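Local atomic coordinates of EF0056 (Enterococcus faecalis, PDB entry 6ORI), a protein that is an enterococcal surface protein of unknown molecular function, with a probably immunoglobulin-like N-terminal region, consistent with a part in biofilm formation. Residues N30-Q35 and Y56-I61; L165-Y170 and G188-D193; R272-V277 and I307-G312; I280-V285 and K300-L305. One frame throughout, in Å; residues are numbered along the deposited sequence. Where two conformers were deposited one is given.

Contact 1 (N30-Q35 and Y56-I61); sequences NFSDLQ and YGKHNI
A classic beta bulge interrupts the antiparallel hairpin of strands 31-38 and 50-59, where S32 and D33 both face K58. S32 N donates to K58 O over 2.9 Å in a nearly straight bond (171°). D33 N donates to the same oxygen over 3.1 Å, so one carbonyl serves two amides, which approach from the same face of its plane. K58 N returns a bond to D33 O. Further along, Q35 and Y56 form a regular hydrogen-bonded pair, with Q35 N to Y56 O at 2.9 Å. Between these pairs L34 lies opposite G57, and L34 CD1 rests 3.6 Å from Y56 O.

Past the bulge the pairing goes on: F31 faces H59, and N60 N donates to N30 O. S32 OG donates to N60 OD1 over 2.9 Å. Its chi1 of 58° places OG between the backbone N and the carbonyl carbon, where it also lies along the aliphatic chain of K58. F31 and H59 point the same way side by side, and F31 CD2 meets H59 CB at 3.7 Å. Their ring planes are inclined at 56°. At the end, N30 ND2 touches I61 CB at 3.7 Å, while N30 OD1 accepts from A291 N.

Outside partners hold the polar ends. H59 ND1 bonds Y118 OH, H59 NE2 bonds G128 O, and D33 OD2 bonds T247 OG1 in the second half of the chain. F31 and L34 pack on strand 166-173, Y56 and H59 meet strand 135-144, and Q35 and Y56 touch strand 211-221.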
# COMPACT_ATOMS: atom_id res chain seq x y z
N ASN A 30 -17.36 -6.36 3.59
CA ASN A 30 -17.44 -6.41 2.15
C ASN A 30 -16.81 -5.20 1.47
O ASN A 30 -17.04 -4.94 0.30
CB ASN A 30 -18.91 -6.50 1.71
CG ASN A 30 -19.68 -7.57 2.47
OD1 ASN A 30 -19.20 -8.70 2.65
ND2 ASN A 30 -20.87 -7.21 2.94
N PHE A 31 -16.01 -4.46 2.22
CA PHE A 31 -15.14 -3.43 1.63
C PHE A 31 -13.98 -4.15 0.98
O PHE A 31 -13.56 -5.20 1.48
CB PHE A 31 -14.65 -2.46 2.69
CG PHE A 31 -15.77 -1.74 3.38
CD1 PHE A 31 -16.39 -2.27 4.50
CD2 PHE A 31 -16.22 -0.52 2.90
CE1 PHE A 31 -17.43 -1.61 5.11
CE2 PHE A 31 -17.26 0.13 3.51
CZ PHE A 31 -17.87 -0.42 4.61
N SER A 32 -13.41 -3.61 -0.09
CA SER A 32 -12.26 -4.25 -0.71
C SER A 32 -11.09 -3.34 -0.98
O SER A 32 -10.01 -3.85 -1.24
CB SER A 32 -12.64 -5.01 -1.98
OG SER A 32 -13.23 -4.14 -2.92
N ASP A 33 -11.23 -2.03 -0.90
CA ASP A 33 -10.07 -1.17 -1.15
C ASP A 33 -10.21 0.16 -0.46
O ASP A 33 -11.30 0.72 -0.35
CB ASP A 33 -9.90 -0.96 -2.65
CG ASP A 33 -8.47 -0.69 -3.07
OD1 ASP A 33 -7.52 -0.76 -2.25
OD2 ASP A 33 -8.27 -0.49 -4.30
N LEU A 34 -9.07 0.64 0.02
CA LEU A 34 -8.94 1.98 0.58
C LEU A 34 -7.50 2.38 0.39
O LEU A 34 -6.59 1.67 0.83
CB LEU A 34 -9.34 1.97 2.05
CG LEU A 34 -9.35 3.31 2.77
CD1 LEU A 34 -10.36 4.26 2.16
CD2 LEU A 34 -9.62 3.09 4.25
N GLN A 35 -7.26 3.47 -0.33
CA GLN A 35 -5.90 3.91 -0.63
C GLN A 35 -5.77 5.41 -0.47
O GLN A 35 -6.71 6.15 -0.73
CB GLN A 35 -5.53 3.58 -2.07
CG GLN A 35 -5.63 2.14 -2.46
CD GLN A 35 -4.57 1.29 -1.85
OE1 GLN A 35 -3.49 1.76 -1.48
NE2 GLN A 35 -4.86 0.03 -1.71
N TYR A 56 -8.86 6.69 -2.64
CA TYR A 56 -9.63 5.72 -3.40
C TYR A 56 -10.32 4.77 -2.45
O TYR A 56 -9.77 4.39 -1.42
CB TYR A 56 -8.74 4.92 -4.38
CG TYR A 56 -7.86 5.83 -5.21
CD1 TYR A 56 -8.37 6.95 -5.83
CD2 TYR A 56 -6.51 5.60 -5.32
CE1 TYR A 56 -7.55 7.81 -6.54
CE2 TYR A 56 -5.69 6.45 -6.02
CZ TYR A 56 -6.22 7.55 -6.64
OH TYR A 56 -5.37 8.40 -7.30
N GLY A 57 -11.53 4.37 -2.81
CA GLY A 57 -12.30 3.44 -2.01
C GLY A 57 -13.15 2.56 -2.86
O GLY A 57 -13.64 2.98 -3.90
N LYS A 58 -13.34 1.32 -2.42
CA LYS A 58 -14.25 0.43 -3.11
C LYS A 58 -14.86 -0.54 -2.12
O LYS A 58 -14.17 -1.10 -1.23
CB LYS A 58 -13.56 -0.33 -4.25
CG LYS A 58 -14.56 -1.33 -4.84
CD LYS A 58 -14.07 -2.06 -6.00
CE LYS A 58 -14.96 -3.26 -6.32
NZ LYS A 58 -16.41 -2.97 -6.30
N HIS A 59 -16.15 -0.78 -2.30
CA HIS A 59 -16.85 -1.84 -1.59
C HIS A 59 -17.70 -2.64 -2.56
O HIS A 59 -17.94 -2.23 -3.71
CB HIS A 59 -17.64 -1.32 -0.38
CG HIS A 59 -18.57 -0.20 -0.70
ND1 HIS A 59 -18.14 1.10 -0.85
CD2 HIS A 59 -19.90 -0.19 -0.90
CE1 HIS A 59 -19.17 1.86 -1.14
NE2 HIS A 59 -20.25 1.10 -1.19
N ASN A 60 -18.12 -3.82 -2.12
CA ASN A 60 -18.64 -4.83 -3.03
C ASN A 60 -20.11 -5.11 -2.81
O ASN A 60 -20.75 -5.72 -3.68
CB ASN A 60 -17.87 -6.15 -2.85
CG ASN A 60 -16.38 -6.01 -3.03
OD1 ASN A 60 -15.89 -5.03 -3.60
ND2 ASN A 60 -15.65 -7.00 -2.55
N ILE A 61 -20.63 -4.66 -1.67
CA ILE A 61 -22.04 -4.80 -1.30
C ILE A 61 -22.46 -3.45 -0.73
O ILE A 61 -21.67 -2.80 -0.05
CB ILE A 61 -22.23 -5.90 -0.23
CG1 ILE A 61 -21.79 -7.26 -0.76
CG2 ILE A 61 -23.68 -5.97 0.25
CD1 ILE A 61 -22.59 -7.75 -1.96
O HOH W 1 -21.82 -4.03 2.88

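Contact 2 (L165-Y170 and G188-D193); sequences LMYRIY and GYFLTD
F190, Y167 and L165 meet where strand 166-173 pairs with the end of strand 184-189, in the antiparallel sheet of the N-terminal half. Y167 is the largest contributor to the buried surface. Its chi1 of 57° puts CG between the backbone N and the carbonyl carbon, and the ring folds over the partner backbone. One face lies on G188, whose CA is 4.0 Å from the ring centroid and 22° off the ring normal, a CH-pi contact. Y167 CE2 is also 3.6 Å from Y189 N.

F190 comes next. It receives the edge of Y167 on one face in a T-shaped pair, with centroids 5.2 Å apart and planes at 75°. Y167 CD2 and F190 CE2 are the closest atoms of the two rings, at 3.8 Å. The edge of the F190 ring faces L165 O and M166 O. L165 adds its CB, 4.0 Å from F190 CD2, and L165 O accepts F190 N at 2.8 Å.

Y167 and G188 bond each other in both directions through their backbones. Water 3 joins Y167 OH to Y189 O, and water 2 joins L165 N to F190 O. F36 of strand 31-38 adds an edge-to-face contact to Y167.

The chemistry is therefore mixed: two aromatic rings and L165 CB supply the apolar contact, while backbone bonds and two bridging waters satisfy the main-chain groups between and beside the rings. G188, with no side chain, puts its N, CA and C over the Y167 ring face.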
# COMPACT_ATOMS: atom_id res chain seq x y z
N LEU A 165 9.05 9.02 5.67
CA LEU A 165 7.84 9.68 6.18
C LEU A 165 6.63 8.84 5.87
O LEU A 165 6.21 8.73 4.72
CB LEU A 165 7.66 11.07 5.57
CG LEU A 165 8.75 12.09 5.88
CD1 LEU A 165 8.63 13.27 4.90
CD2 LEU A 165 8.70 12.56 7.32
N MET A 166 6.07 8.24 6.90
CA MET A 166 5.00 7.31 6.71
C MET A 166 3.61 7.91 6.68
O MET A 166 3.37 9.04 7.15
CB MET A 166 5.06 6.25 7.80
CG MET A 166 4.67 6.71 9.19
SD MET A 166 2.89 6.76 9.55
CE MET A 166 2.55 5.03 9.64
N TYR A 167 2.70 7.14 6.10
CA TYR A 167 1.27 7.36 6.27
C TYR A 167 0.60 6.00 6.41
O TYR A 167 1.12 4.99 5.94
CB TYR A 167 0.67 8.13 5.11
CG TYR A 167 0.86 7.53 3.75
CD1 TYR A 167 0.08 6.48 3.30
CD2 TYR A 167 1.80 8.07 2.88
CE1 TYR A 167 0.28 5.95 2.02
CE2 TYR A 167 1.98 7.57 1.61
CZ TYR A 167 1.22 6.53 1.19
OH TYR A 167 1.44 6.05 -0.09
N ARG A 168 -0.55 5.96 7.09
CA ARG A 168 -1.39 4.77 7.16
C ARG A 168 -2.84 5.20 7.01
O ARG A 168 -3.30 6.07 7.76
CB ARG A 168 -1.18 4.04 8.48
CG ARG A 168 -2.08 2.80 8.68
CD ARG A 168 -2.10 2.35 10.14
NE ARG A 168 -2.59 0.99 10.31
CZ ARG A 168 -3.09 0.50 11.44
NH1 ARG A 168 -3.21 1.24 12.53
NH2 ARG A 168 -3.46 -0.77 11.47
N ILE A 169 -3.57 4.61 6.08
CA ILE A 169 -4.99 4.82 5.95
C ILE A 169 -5.72 3.52 6.26
O ILE A 169 -5.26 2.43 5.89
CB ILE A 169 -5.35 5.42 4.58
CG1 ILE A 169 -6.79 5.97 4.59
CG2 ILE A 169 -5.13 4.40 3.46
CD1 ILE A 169 -7.15 6.77 3.37
N TYR A 170 -6.82 3.60 6.99
CA TYR A 170 -7.52 2.39 7.41
C TYR A 170 -8.96 2.70 7.73
O TYR A 170 -9.35 3.86 7.83
CB TYR A 170 -6.81 1.72 8.60
CG TYR A 170 -6.59 2.56 9.84
CD1 TYR A 170 -5.59 3.53 9.89
CD2 TYR A 170 -7.31 2.32 11.00
CE1 TYR A 170 -5.37 4.28 11.05
CE2 TYR A 170 -7.09 3.06 12.15
CZ TYR A 170 -6.11 4.03 12.16
OH TYR A 170 -5.83 4.77 13.28
N GLY A 188 2.18 3.33 3.72
CA GLY A 188 3.16 3.68 2.70
C GLY A 188 4.02 4.84 3.16
O GLY A 188 4.02 5.15 4.34
N TYR A 189 4.78 5.41 2.24
CA TYR A 189 5.64 6.53 2.55
C TYR A 189 5.60 7.59 1.50
O TYR A 189 5.34 7.32 0.34
CB TYR A 189 7.09 6.11 2.86
CG TYR A 189 7.85 5.55 1.67
CD1 TYR A 189 7.71 4.22 1.28
CD2 TYR A 189 8.70 6.35 0.93
CE1 TYR A 189 8.40 3.73 0.18
CE2 TYR A 189 9.39 5.87 -0.16
CZ TYR A 189 9.24 4.56 -0.52
OH TYR A 189 9.94 4.09 -1.62
N PHE A 190 5.79 8.84 1.91
CA PHE A 190 5.86 9.95 0.98
C PHE A 190 7.14 9.93 0.18
O PHE A 190 8.22 9.81 0.74
CB PHE A 190 5.73 11.29 1.73
CG PHE A 190 4.38 11.53 2.36
CD1 PHE A 190 3.37 12.13 1.65
CD2 PHE A 190 4.15 11.20 3.70
CE1 PHE A 190 2.13 12.36 2.25
CE2 PHE A 190 2.92 11.46 4.29
CZ PHE A 190 1.93 12.05 3.56
N LEU A 191 7.01 10.07 -1.12
CA LEU A 191 8.17 10.16 -2.00
C LEU A 191 8.77 11.54 -1.99
O LEU A 191 8.07 12.54 -1.85
CB LEU A 191 7.79 9.81 -3.44
CG LEU A 191 7.17 8.44 -3.65
CD1 LEU A 191 6.93 8.24 -5.14
CD2 LEU A 191 8.06 7.35 -3.11
N THR A 192 10.08 11.59 -2.15
CA THR A 192 10.80 12.84 -2.15
C THR A 192 11.83 12.75 -3.27
O THR A 192 11.83 11.80 -4.04
CB THR A 192 11.50 13.06 -0.82
OG1 THR A 192 12.47 12.02 -0.61
CG2 THR A 192 10.50 13.05 0.32
N ASP A 193 12.71 13.75 -3.36
CA ASP A 193 13.64 13.83 -4.48
C ASP A 193 14.77 12.81 -4.38
O ASP A 193 15.58 12.68 -5.31
CB ASP A 193 14.22 15.24 -4.60
CG ASP A 193 13.37 16.15 -5.47
OD1 ASP A 193 13.01 15.74 -6.59
OD2 ASP A 193 13.06 17.29 -5.03
O HOH W 2 9.76 9.68 2.90
O HOH W 3 3.39 7.45 -1.74

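Contact 3 (R272-V277 and I307-G312); sequences RLVPYV and IERREG
R309 reaches across from the loop after strand 300-304 to the short 3-10 turn 274-276, which leads into strand 277-284 of the C-terminal beta domain. Its guanidinium group meets two backbone carbonyls near its edge. NH2 donates to V277 O over 2.9 Å, from 50° above that carbonyl plane. NH1 adds two weak bonds, to V274 O and to V277 O. The two carbonyls thus share one cationic group, and V277 O takes both of its terminal nitrogens. An extended chain from CG to NE lets the arginine span the gap.

Beneath this polar bridge lies an apolar contact. V274 CG1 touches I307 CD1 at 3.7 Å, and the two side chains slide past each other in opposite directions. V274 CG1 is also 3.9 Å from R309 CG, so the valine packs on both the isoleucine and the aliphatic part of the arginine. I307 CG1 lies 3.9 Å above one face of the guanidinium group of R309, toward its rim.

The next shell sets the backbone. Y276 N bonds L273 O, and V277 N bonds V274 O over 3.2 Å. These bonds close the 3-10 turn, and V274 O accepts both V277 N and, weakly, R309 NH1. V274, V277 and I307 all pack on I269 of strand 264-269. On the other segment, E308 pairs its backbone with G317 and M318.

R310 is turned to its own neighbour and grips E308 side-on through two nitrogens. R310 NE donates to E308 OE2 over 2.8 Å at 173°.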
# COMPACT_ATOMS: atom_id res chain seq x y z
N ARG A 272 20.26 -4.44 0.79
CA ARG A 272 20.82 -4.97 2.02
C ARG A 272 20.23 -6.31 2.44
O ARG A 272 20.87 -7.11 3.13
CB ARG A 272 20.67 -3.94 3.13
CG ARG A 272 21.50 -2.70 2.93
CD ARG A 272 21.10 -1.62 3.92
NE ARG A 272 19.76 -1.14 3.62
CZ ARG A 272 18.94 -0.58 4.50
NH1 ARG A 272 19.32 -0.41 5.77
NH2 ARG A 272 17.76 -0.16 4.10
N LEU A 273 18.98 -6.56 2.05
CA LEU A 273 18.30 -7.78 2.45
C LEU A 273 18.55 -8.97 1.55
O LEU A 273 18.31 -10.12 1.93
CB LEU A 273 16.80 -7.52 2.53
CG LEU A 273 16.31 -6.96 3.85
CD1 LEU A 273 14.86 -6.51 3.67
CD2 LEU A 273 16.44 -8.02 4.96
N VAL A 274 19.05 -8.72 0.34
CA VAL A 274 19.20 -9.79 -0.63
C VAL A 274 19.97 -11.02 -0.09
O VAL A 274 19.48 -12.12 -0.22
CB VAL A 274 19.80 -9.26 -1.94
CG1 VAL A 274 20.12 -10.41 -2.89
CG2 VAL A 274 18.85 -8.24 -2.58
N PRO A 275 21.14 -10.83 0.56
CA PRO A 275 21.84 -12.01 1.08
C PRO A 275 21.13 -12.70 2.24
O PRO A 275 21.52 -13.82 2.61
CB PRO A 275 23.17 -11.45 1.58
CG PRO A 275 23.26 -10.09 1.09
CD PRO A 275 21.90 -9.58 0.76
N TYR A 276 20.13 -12.05 2.81
CA TYR A 276 19.36 -12.61 3.92
C TYR A 276 18.02 -13.19 3.50
O TYR A 276 17.20 -13.58 4.34
CB TYR A 276 19.14 -11.54 4.98
CG TYR A 276 20.42 -11.07 5.60
CD1 TYR A 276 21.12 -11.89 6.48
CD2 TYR A 276 20.96 -9.84 5.28
CE1 TYR A 276 22.31 -11.46 7.05
CE2 TYR A 276 22.14 -9.40 5.86
CZ TYR A 276 22.81 -10.22 6.73
OH TYR A 276 23.99 -9.80 7.30
N VAL A 277 17.78 -13.24 2.20
CA VAL A 277 16.57 -13.86 1.67
C VAL A 277 16.97 -15.13 0.96
O VAL A 277 17.92 -15.11 0.16
CB VAL A 277 15.83 -12.91 0.72
CG1 VAL A 277 14.69 -13.63 0.03
CG2 VAL A 277 15.29 -11.73 1.50
N ILE A 307 15.72 -13.80 -7.62
CA ILE A 307 16.15 -12.41 -7.71
C ILE A 307 17.59 -12.40 -8.14
O ILE A 307 18.29 -13.41 -8.05
CB ILE A 307 16.03 -11.62 -6.39
CG1 ILE A 307 16.73 -12.36 -5.26
CG2 ILE A 307 14.57 -11.27 -6.11
CD1 ILE A 307 16.81 -11.53 -3.99
N GLU A 308 18.02 -11.25 -8.63
CA GLU A 308 19.37 -11.04 -9.11
C GLU A 308 20.27 -10.87 -7.90
O GLU A 308 20.07 -9.97 -7.07
CB GLU A 308 19.41 -9.78 -9.97
CG GLU A 308 20.82 -9.41 -10.46
CD GLU A 308 21.46 -10.54 -11.22
OE1 GLU A 308 20.95 -10.87 -12.30
OE2 GLU A 308 22.46 -11.13 -10.74
N ARG A 309 21.26 -11.75 -7.79
CA ARG A 309 22.14 -11.81 -6.63
C ARG A 309 23.61 -11.53 -6.95
O ARG A 309 24.45 -11.54 -6.04
CB ARG A 309 22.02 -13.18 -5.98
CG ARG A 309 20.65 -13.44 -5.36
CD ARG A 309 20.62 -14.85 -4.82
NE ARG A 309 19.32 -15.26 -4.30
CZ ARG A 309 18.86 -14.95 -3.09
NH1 ARG A 309 19.56 -14.18 -2.28
NH2 ARG A 309 17.69 -15.40 -2.70
N ARG A 310 23.94 -11.28 -8.20
CA ARG A 310 25.33 -10.99 -8.53
C ARG A 310 25.71 -9.58 -8.10
O ARG A 310 25.14 -8.60 -8.57
CB ARG A 310 25.59 -11.17 -10.03
CG ARG A 310 25.48 -12.61 -10.47
CD ARG A 310 25.48 -12.76 -11.98
NE ARG A 310 24.25 -12.25 -12.58
CZ ARG A 310 23.96 -12.32 -13.88
NH1 ARG A 310 24.84 -12.84 -14.72
NH2 ARG A 310 22.82 -11.85 -14.35
N GLU A 311 26.68 -9.48 -7.19
CA GLU A 311 27.10 -8.18 -6.68
C GLU A 311 27.46 -7.25 -7.81
O GLU A 311 28.21 -7.63 -8.71
CB GLU A 311 28.32 -8.32 -5.75
CG GLU A 311 28.03 -8.98 -4.40
CD GLU A 311 28.09 -10.50 -4.46
OE1 GLU A 311 28.26 -11.07 -5.57
OE2 GLU A 311 27.97 -11.13 -3.38
N GLY A 312 26.93 -6.04 -7.77
CA GLY A 312 27.27 -5.04 -8.76
C GLY A 312 26.36 -5.02 -9.97
O GLY A 312 26.40 -4.07 -10.75

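Contact 4 (I280-V285 and K300-L305); sequences IQMHMV and KKVADL
K301 runs its side chain across Q281 and H283 at an antiparallel strand pair, 277-284 with 300-304, on the edge of the five-stranded sheet. From CB outward, each atom has a neighbour. K301 CB lies 4.0 Å from H283 CD2. CG comes 3.8 Å from M282 O. CD rests 3.7 Å from Q281 CD, and CE lies beside Q281 CG, with the two chains crossing at about a right angle. The chain is extended to CE and bends only at chi4 (-99°), which brings NZ to D304 OD1 in a salt bridge. Q281 is steadied in turn: its OE1 accepts H283 NE2 in the plane of both groups, and also bonds S233 N.

A classic beta bulge shifts the register here. V302 and A303 both face M282, whose O takes a strong bond from V302 N and a weak one from A303 N. M282, M284 and A303 lie on the other face, where the contacts are largely apolar, though K300 NZ sits beside M284 SD. M282 CB meets L305 CD1 at 3.8 Å, and M284 CB meets V302 CG1. I280 CG2 meets L305 CB, these side chains also crossing at about a right angle. I321 of strand 318-322 packs on M282, A303 and L305, which joins this edge to the opposing sheet. On the K301 face, water 4 donates to D304 OD1 over 2.6 Å and, weakly, to I280 O.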
# COMPACT_ATOMS: atom_id res chain seq x y z
N ILE A 280 11.90 -17.46 -2.31
CA ILE A 280 10.94 -16.40 -2.61
C ILE A 280 9.77 -17.08 -3.28
O ILE A 280 9.91 -17.66 -4.36
CB ILE A 280 11.53 -15.32 -3.54
CG1 ILE A 280 12.80 -14.77 -2.92
CG2 ILE A 280 10.50 -14.22 -3.78
CD1 ILE A 280 13.62 -13.94 -3.85
N GLN A 281 8.61 -17.04 -2.63
CA GLN A 281 7.39 -17.66 -3.16
C GLN A 281 6.45 -16.62 -3.70
O GLN A 281 6.29 -15.55 -3.11
CB GLN A 281 6.64 -18.46 -2.09
CG GLN A 281 7.51 -19.42 -1.30
CD GLN A 281 6.72 -20.35 -0.40
OE1 GLN A 281 5.54 -20.15 -0.10
NE2 GLN A 281 7.38 -21.41 0.03
N MET A 282 5.78 -16.94 -4.80
CA MET A 282 4.69 -16.12 -5.31
C MET A 282 3.40 -16.80 -4.92
O MET A 282 3.24 -18.03 -5.14
CB MET A 282 4.77 -16.04 -6.83
CG MET A 282 3.87 -14.98 -7.42
SD MET A 282 4.10 -14.96 -9.20
CE MET A 282 3.10 -13.54 -9.61
N HIS A 283 2.49 -16.05 -4.30
CA HIS A 283 1.18 -16.58 -3.97
C HIS A 283 0.10 -15.85 -4.74
O HIS A 283 0.18 -14.63 -4.93
CB HIS A 283 0.88 -16.42 -2.48
CG HIS A 283 1.73 -17.25 -1.57
ND1 HIS A 283 1.45 -17.43 -0.23
CD2 HIS A 283 2.85 -17.97 -1.82
CE1 HIS A 283 2.37 -18.21 0.31
NE2 HIS A 283 3.23 -18.56 -0.63
N MET A 284 -0.92 -16.60 -5.11
CA MET A 284 -2.14 -16.06 -5.67
C MET A 284 -3.09 -15.78 -4.53
O MET A 284 -3.28 -16.63 -3.65
CB MET A 284 -2.75 -17.06 -6.63
CG MET A 284 -4.04 -16.57 -7.26
SD MET A 284 -4.82 -17.73 -8.38
CE MET A 284 -3.78 -17.54 -9.82
N VAL A 285 -3.69 -14.58 -4.56
CA VAL A 285 -4.61 -14.11 -3.52
C VAL A 285 -5.87 -13.59 -4.22
O VAL A 285 -5.83 -13.12 -5.33
CB VAL A 285 -3.94 -12.97 -2.72
CG1 VAL A 285 -4.86 -12.44 -1.63
CG2 VAL A 285 -2.61 -13.43 -2.10
N LYS A 300 -2.45 -19.21 -2.21
CA LYS A 300 -1.98 -20.48 -2.76
C LYS A 300 -0.65 -20.22 -3.44
O LYS A 300 -0.51 -19.23 -4.17
CB LYS A 300 -3.00 -21.01 -3.77
CG LYS A 300 -2.56 -22.16 -4.63
CD LYS A 300 -2.96 -21.93 -6.09
CE LYS A 300 -4.47 -21.83 -6.26
NZ LYS A 300 -4.83 -21.33 -7.62
N LYS A 301 0.35 -21.07 -3.22
CA LYS A 301 1.64 -20.88 -3.88
C LYS A 301 1.53 -21.24 -5.35
O LYS A 301 1.02 -22.32 -5.68
CB LYS A 301 2.74 -21.71 -3.22
CG LYS A 301 4.08 -21.52 -3.89
CD LYS A 301 5.16 -22.32 -3.16
CE LYS A 301 6.48 -22.21 -3.83
NZ LYS A 301 6.67 -23.42 -4.67
N VAL A 302 1.98 -20.33 -6.21
CA VAL A 302 1.92 -20.56 -7.64
C VAL A 302 3.28 -20.59 -8.31
O VAL A 302 3.37 -21.05 -9.45
CB VAL A 302 1.02 -19.53 -8.34
CG1 VAL A 302 -0.43 -19.72 -7.91
CG2 VAL A 302 1.48 -18.10 -8.09
N ALA A 303 4.33 -20.14 -7.65
CA ALA A 303 5.67 -20.20 -8.23
C ALA A 303 6.77 -20.03 -7.24
O ALA A 303 6.60 -19.35 -6.22
CB ALA A 303 5.84 -19.15 -9.31
N ASP A 304 7.91 -20.62 -7.54
CA ASP A 304 9.20 -20.28 -6.95
C ASP A 304 9.79 -19.17 -7.78
O ASP A 304 9.82 -19.28 -9.01
CB ASP A 304 10.14 -21.49 -7.01
CG ASP A 304 9.67 -22.64 -6.16
OD1 ASP A 304 9.40 -22.42 -4.95
OD2 ASP A 304 9.59 -23.76 -6.70
N LEU A 305 10.26 -18.11 -7.14
CA LEU A 305 10.83 -16.94 -7.80
C LEU A 305 12.31 -16.79 -7.56
O LEU A 305 12.85 -17.31 -6.56
CB LEU A 305 10.15 -15.68 -7.27
CG LEU A 305 8.64 -15.61 -7.52
CD1 LEU A 305 8.10 -14.31 -6.93
CD2 LEU A 305 8.26 -15.73 -8.98
O HOH W 4 10.28 -20.55 -3.32

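Overall arrangement
From the N terminus, contact 1 closes the first hairpin, and contact 2 follows in series, closing the loop from strand 166-173 to strand 184-189. Both belong to the ten-strand sheet and they touch: L34 packs on I169 and Y170. The chain then enters the second half. Segment 272-277 opens contact 3, and contact 4 opens and closes before 307-312 returns to it, so contact 4 is nested within contact 3. I307 touches I280, which links the two. Contact 4 ties the edge strand to the five-stranded sheet; contact 3 ties the loop before strand 277-284 to the loop after strand 300-304. Contacts 1 and 3 lie on opposite sides of the chain's centre, about 36 Å apart between centres.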